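Glutamate racemase (Escherichia coli, PDB 2JFN) belongs to the Asp/Glu/hydantoin racemase family, whose members are built from alpha/beta domains with central, largely parallel sheets. Local coordinates at residues A78-V90 against L239-I253. Numbering follows the deposited sequence.
Sequences AVQERYPLALAVV and LEHEAPDAKSADANI
Ala86 and Ala246 mark the tight part of this contact, their CA atoms 4.8 Å apart, the shortest CA–CA separation between the two segments, consistent with the small side chains on both sides. Ala246 CB lies 3.5 Å from Leu85 C, against the backbone itself, and Ala86 CB is 3.5 Å from Ala246 O. Ala86 O is buried beneath Ala243 CB (3.2 Å) and Pro244 CD, without a hydrogen-bonding partner in the model. Next to it, Leu239 CD2 stands 4.1 Å from Leu87 CB, the two leucine side chains crossing at about a right angle.

Toward solvent the segments diverge, to 8.0 Å between the CA atoms of Tyr83 and Ser248, and a polar link joins them there. With CG anti to the carbonyl carbon (chi1 -68°), Tyr83 directs its ring toward Asp250. Tyr83 OH donates to Asp250 OD2 (2.7 Å), which lies at the ring edge, in its plane, and accepts through its anti lone pair; the carboxylate is turned 83° from the ring. An ST turn anchors Asp250, its N donating to Ser248 OG at 161°.

Tyr83 also meets His48 edge-to-face. The loop between helix 65-82 and strand 87-90 packs against the chain leaving helix 228-241, while strand 21-28 pairs with both 87-90 (parallel) and 247-248 (antiparallel).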
loop_
_atom_site.group_PDB
_atom_site.type_symbol
_atom_site.label_atom_id
_atom_site.label_comp_id
_atom_site.label_asym_id
_atom_site.label_seq_id
_atom_site.Cartn_x
_atom_site.Cartn_y
_atom_site.Cartn_z
ATOM N N ALA A 78 -17.673 -3.680 -7.325
ATOM C CA ALA A 78 -18.676 -3.132 -6.418
ATOM C C ALA A 78 -18.504 -1.627 -6.273
ATOM O O ALA A 78 -19.485 -0.884 -6.253
ATOM C CB ALA A 78 -18.580 -3.806 -5.048
ATOM N N VAL A 79 -17.261 -1.168 -6.171
ATOM C CA VAL A 79 -17.035 0.262 -6.046
ATOM C C VAL A 79 -17.545 0.972 -7.300
ATOM O O VAL A 79 -18.230 1.993 -7.203
ATOM C CB VAL A 79 -15.538 0.602 -5.861
ATOM C CG1 VAL A 79 -15.358 2.111 -5.833
ATOM C CG2 VAL A 79 -15.016 -0.011 -4.560
ATOM N N GLN A 80 -17.216 0.418 -8.464
ATOM C CA GLN A 80 -17.631 0.989 -9.748
ATOM C C GLN A 80 -19.144 1.133 -9.863
ATOM O O GLN A 80 -19.641 1.977 -10.610
ATOM C CB GLN A 80 -17.126 0.132 -10.915
ATOM C CG GLN A 80 -17.592 0.645 -12.276
ATOM C CD GLN A 80 -17.051 -0.149 -13.439
ATOM O OE1 GLN A 80 -17.368 -1.329 -13.605
ATOM N NE2 GLN A 80 -16.230 0.492 -14.258
ATOM N N GLU A 81 -19.876 0.302 -9.132
ATOM C CA GLU A 81 -21.330 0.361 -9.157
ATOM C C GLU A 81 -21.820 1.562 -8.368
ATOM O O GLU A 81 -22.831 2.172 -8.717
ATOM C CB GLU A 81 -21.923 -0.921 -8.574
ATOM C CG GLU A 81 -21.973 -2.057 -9.562
ATOM C CD GLU A 81 -22.826 -1.720 -10.771
ATOM O OE1 GLU A 81 -23.989 -1.295 -10.584
ATOM O OE2 GLU A 81 -22.338 -1.881 -11.908
ATOM N N ARG A 82 -21.097 1.903 -7.306
ATOM C CA ARG A 82 -21.452 3.048 -6.481
ATOM C C ARG A 82 -21.032 4.348 -7.171
ATOM O O ARG A 82 -21.763 5.341 -7.142
ATOM C CB ARG A 82 -20.779 2.944 -5.106
ATOM C CG ARG A 82 -21.387 1.880 -4.189
ATOM C CD ARG A 82 -22.835 2.229 -3.836
ATOM N NE ARG A 82 -22.906 3.446 -3.029
ATOM C CZ ARG A 82 -22.798 3.475 -1.703
ATOM N NH1 ARG A 82 -22.623 2.348 -1.028
ATOM N NH2 ARG A 82 -22.849 4.632 -1.053
ATOM N N TYR A 83 -19.854 4.337 -7.788
ATOM C CA TYR A 83 -19.344 5.516 -8.490
ATOM C C TYR A 83 -18.476 5.167 -9.690
ATOM O O TYR A 83 -17.554 4.356 -9.578
ATOM C CB TYR A 83 -18.472 6.389 -7.574
ATOM C CG TYR A 83 -19.171 7.100 -6.441
ATOM C CD1 TYR A 83 -19.209 6.547 -5.165
ATOM C CD2 TYR A 83 -19.761 8.348 -6.638
ATOM C CE1 TYR A 83 -19.813 7.221 -4.109
ATOM C CE2 TYR A 83 -20.368 9.030 -5.588
ATOM C CZ TYR A 83 -20.390 8.464 -4.331
ATOM O OH TYR A 83 -20.989 9.138 -3.289
ATOM N N PRO A 84 -18.768 5.757 -10.860
ATOM C CA PRO A 84 -17.931 5.460 -12.024
ATOM C C PRO A 84 -16.541 5.951 -11.603
ATOM O O PRO A 84 -16.425 6.973 -10.929
ATOM C CB PRO A 84 -18.543 6.331 -13.114
ATOM C CG PRO A 84 -20.012 6.302 -12.760
ATOM C CD PRO A 84 -19.986 6.492 -11.253
ATOM N N LEU A 85 -15.496 5.228 -11.984
ATOM C CA LEU A 85 -14.143 5.601 -11.581
ATOM C C LEU A 85 -13.304 6.190 -12.704
ATOM O O LEU A 85 -13.373 5.742 -13.839
ATOM C CB LEU A 85 -13.418 4.373 -11.021
ATOM C CG LEU A 85 -14.103 3.598 -9.892
ATOM C CD1 LEU A 85 -13.306 2.337 -9.560
ATOM C CD2 LEU A 85 -14.237 4.494 -8.677
ATOM N N ALA A 86 -12.522 7.212 -12.381
ATOM C CA ALA A 86 -11.636 7.813 -13.364
ATOM C C ALA A 86 -10.331 7.012 -13.311
ATOM O O ALA A 86 -9.635 6.857 -14.311
ATOM C CB ALA A 86 -11.377 9.285 -13.016
ATOM N N LEU A 87 -10.019 6.474 -12.136
ATOM C CA LEU A 87 -8.793 5.708 -11.953
ATOM C C LEU A 87 -8.816 4.973 -10.619
ATOM O O LEU A 87 -9.439 5.431 -9.661
ATOM C CB LEU A 87 -7.594 6.668 -11.999
ATOM C CG LEU A 87 -6.174 6.210 -11.656
ATOM C CD1 LEU A 87 -5.188 7.194 -12.280
ATOM C CD2 LEU A 87 -5.975 6.148 -10.140
ATOM N N ALA A 88 -8.133 3.834 -10.565
ATOM C CA ALA A 88 -8.050 3.041 -9.347
ATOM C C ALA A 88 -6.600 2.680 -9.040
ATOM O O ALA A 88 -5.816 2.354 -9.937
ATOM C CB ALA A 88 -8.873 1.772 -9.486
ATOM N N VAL A 89 -6.252 2.739 -7.761
ATOM C CA VAL A 89 -4.907 2.408 -7.314
ATOM C C VAL A 89 -4.949 1.201 -6.391
ATOM O O VAL A 89 -5.655 1.207 -5.383
ATOM C CB VAL A 89 -4.269 3.569 -6.523
ATOM C CG1 VAL A 89 -2.837 3.204 -6.143
ATOM C CG2 VAL A 89 -4.313 4.854 -7.339
ATOM N N VAL A 90 -4.210 0.159 -6.747
ATOM C CA VAL A 90 -4.135 -1.026 -5.916
ATOM C C VAL A 90 -2.929 -0.738 -5.024
ATOM O O VAL A 90 -1.816 -1.174 -5.317
ATOM C CB VAL A 90 -3.883 -2.288 -6.766
ATOM C CG1 VAL A 90 -3.839 -3.523 -5.877
ATOM C CG2 VAL A 90 -4.999 -2.438 -7.811
ATOM N N LEU A 239 -4.372 10.677 -14.959
ATOM C CA LEU A 239 -5.574 11.493 -14.935
ATOM C C LEU A 239 -5.510 12.496 -16.083
ATOM O O LEU A 239 -6.529 13.048 -16.498
ATOM C CB LEU A 239 -5.698 12.225 -13.597
ATOM C CG LEU A 239 -6.032 11.336 -12.390
ATOM C CD1 LEU A 239 -5.997 12.158 -11.116
ATOM C CD2 LEU A 239 -7.405 10.699 -12.587
ATOM N N GLU A 240 -4.305 12.711 -16.599
ATOM C CA GLU A 240 -4.101 13.656 -17.688
ATOM C C GLU A 240 -4.115 13.024 -19.067
ATOM O O GLU A 240 -4.625 13.617 -20.013
ATOM C CB GLU A 240 -2.772 14.398 -17.506
ATOM C CG GLU A 240 -2.739 15.351 -16.321
ATOM C CD GLU A 240 -3.864 16.371 -16.367
ATOM O OE1 GLU A 240 -4.011 17.050 -17.412
ATOM O OE2 GLU A 240 -4.600 16.494 -15.359
ATOM N N HIS A 241 -3.564 11.821 -19.184
ATOM C CA HIS A 241 -3.483 11.169 -20.483
ATOM C C HIS A 241 -4.311 9.900 -20.716
ATOM O O HIS A 241 -4.284 9.357 -21.822
ATOM C CB HIS A 241 -2.009 10.871 -20.791
ATOM C CG HIS A 241 -1.120 12.077 -20.725
ATOM N ND1 HIS A 241 0.249 12.002 -20.865
ATOM C CD2 HIS A 241 -1.404 13.386 -20.522
ATOM C CE1 HIS A 241 0.770 13.210 -20.748
ATOM N NE2 HIS A 241 -0.212 14.069 -20.540
ATOM N N GLU A 242 -5.051 9.426 -19.713
ATOM C CA GLU A 242 -5.823 8.196 -19.902
ATOM C C GLU A 242 -7.176 8.059 -19.207
ATOM O O GLU A 242 -8.049 7.346 -19.697
ATOM C CB GLU A 242 -4.972 6.986 -19.503
ATOM C CG GLU A 242 -3.828 6.678 -20.443
ATOM C CD GLU A 242 -2.991 5.513 -19.961
ATOM O OE1 GLU A 242 -3.576 4.503 -19.503
ATOM O OE2 GLU A 242 -1.748 5.602 -20.049
ATOM N N ALA A 243 -7.351 8.723 -18.071
ATOM C CA ALA A 243 -8.594 8.610 -17.313
ATOM C C ALA A 243 -9.846 9.151 -17.998
ATOM O O ALA A 243 -9.845 10.252 -18.551
ATOM C CB ALA A 243 -8.431 9.281 -15.954
ATOM N N PRO A 244 -10.940 8.371 -17.967
ATOM C CA PRO A 244 -12.195 8.807 -18.584
ATOM C C PRO A 244 -12.814 9.891 -17.704
ATOM O O PRO A 244 -12.457 10.019 -16.531
ATOM C CB PRO A 244 -13.026 7.525 -18.615
ATOM C CG PRO A 244 -12.549 6.792 -17.382
ATOM C CD PRO A 244 -11.051 6.990 -17.457
ATOM N N ASP A 245 -13.734 10.670 -18.267
ATOM C CA ASP A 245 -14.390 11.751 -17.535
ATOM C C ASP A 245 -15.384 11.251 -16.485
ATOM O O ASP A 245 -16.593 11.443 -16.624
ATOM C CB ASP A 245 -15.119 12.680 -18.520
ATOM C CG ASP A 245 -15.630 13.947 -17.859
ATOM O OD1 ASP A 245 -16.563 14.578 -18.401
ATOM O OD2 ASP A 245 -15.093 14.328 -16.799
ATOM N N ALA A 246 -14.876 10.613 -15.432
ATOM C CA ALA A 246 -15.723 10.100 -14.359
ATOM C C ALA A 246 -15.497 10.959 -13.119
ATOM O O ALA A 246 -14.472 10.839 -12.446
ATOM C CB ALA A 246 -15.371 8.642 -14.066
ATOM N N LYS A 247 -16.463 11.819 -12.811
ATOM C CA LYS A 247 -16.337 12.719 -11.672
ATOM C C LYS A 247 -17.593 12.823 -10.819
ATOM O O LYS A 247 -18.685 12.457 -11.246
ATOM C CB LYS A 247 -15.953 14.111 -12.173
ATOM C CG LYS A 247 -16.901 14.662 -13.229
ATOM C CD LYS A 247 -16.429 16.015 -13.751
ATOM C CE LYS A 247 -17.301 16.496 -14.900
ATOM N NZ LYS A 247 -18.727 16.626 -14.486
ATOM N N SER A 248 -17.427 13.347 -9.610
ATOM C CA SER A 248 -18.531 13.518 -8.680
ATOM C C SER A 248 -18.272 14.708 -7.756
ATOM O O SER A 248 -17.124 15.092 -7.527
ATOM C CB SER A 248 -18.712 12.242 -7.848
ATOM O OG SER A 248 -19.698 12.410 -6.849
ATOM N N ALA A 249 -19.345 15.289 -7.228
ATOM C CA ALA A 249 -19.216 16.419 -6.321
ATOM C C ALA A 249 -19.382 15.949 -4.876
ATOM O O ALA A 249 -19.204 16.726 -3.939
ATOM C CB ALA A 249 -20.254 17.494 -6.658
ATOM N N ASP A 250 -19.720 14.673 -4.699
ATOM C CA ASP A 250 -19.895 14.120 -3.359
ATOM C C ASP A 250 -18.580 14.190 -2.594
ATOM O O ASP A 250 -17.505 14.249 -3.191
ATOM C CB ASP A 250 -20.372 12.661 -3.422
ATOM C CG ASP A 250 -21.796 12.528 -3.939
ATOM O OD1 ASP A 250 -22.480 13.564 -4.086
ATOM O OD2 ASP A 250 -22.239 11.384 -4.191
ATOM N N ALA A 251 -18.670 14.184 -1.269
ATOM C CA ALA A 251 -17.486 14.244 -0.422
ATOM C C ALA A 251 -16.758 12.903 -0.440
ATOM O O ALA A 251 -17.323 11.891 -0.850
ATOM C CB ALA A 251 -17.884 14.599 1.002
ATOM N N ASN A 252 -15.505 12.904 0.006
ATOM C CA ASN A 252 -14.709 11.684 0.037
ATOM C C ASN A 252 -15.385 10.654 0.928
ATOM O O ASN A 252 -15.975 10.999 1.946
ATOM C CB ASN A 252 -13.303 11.960 0.575
ATOM C CG ASN A 252 -12.555 12.979 -0.250
ATOM O OD1 ASN A 252 -12.753 13.081 -1.462
ATOM N ND2 ASN A 252 -11.674 13.728 0.398
ATOM N N ILE A 253 -15.289 9.388 0.550
ATOM C CA ILE A 253 -15.916 8.339 1.342
ATOM C C ILE A 253 -15.027 7.100 1.486
ATOM O O ILE A 253 -14.223 6.785 0.602
ATOM C CB ILE A 253 -17.272 7.939 0.709
ATOM C CG1 ILE A 253 -17.995 6.920 1.587
ATOM C CG2 ILE A 253 -17.047 7.372 -0.680
ATOM C CD1 ILE A 253 -19.343 6.513 1.031
HETATM O O HOH W 1 -18.528 9.726 -2.116
#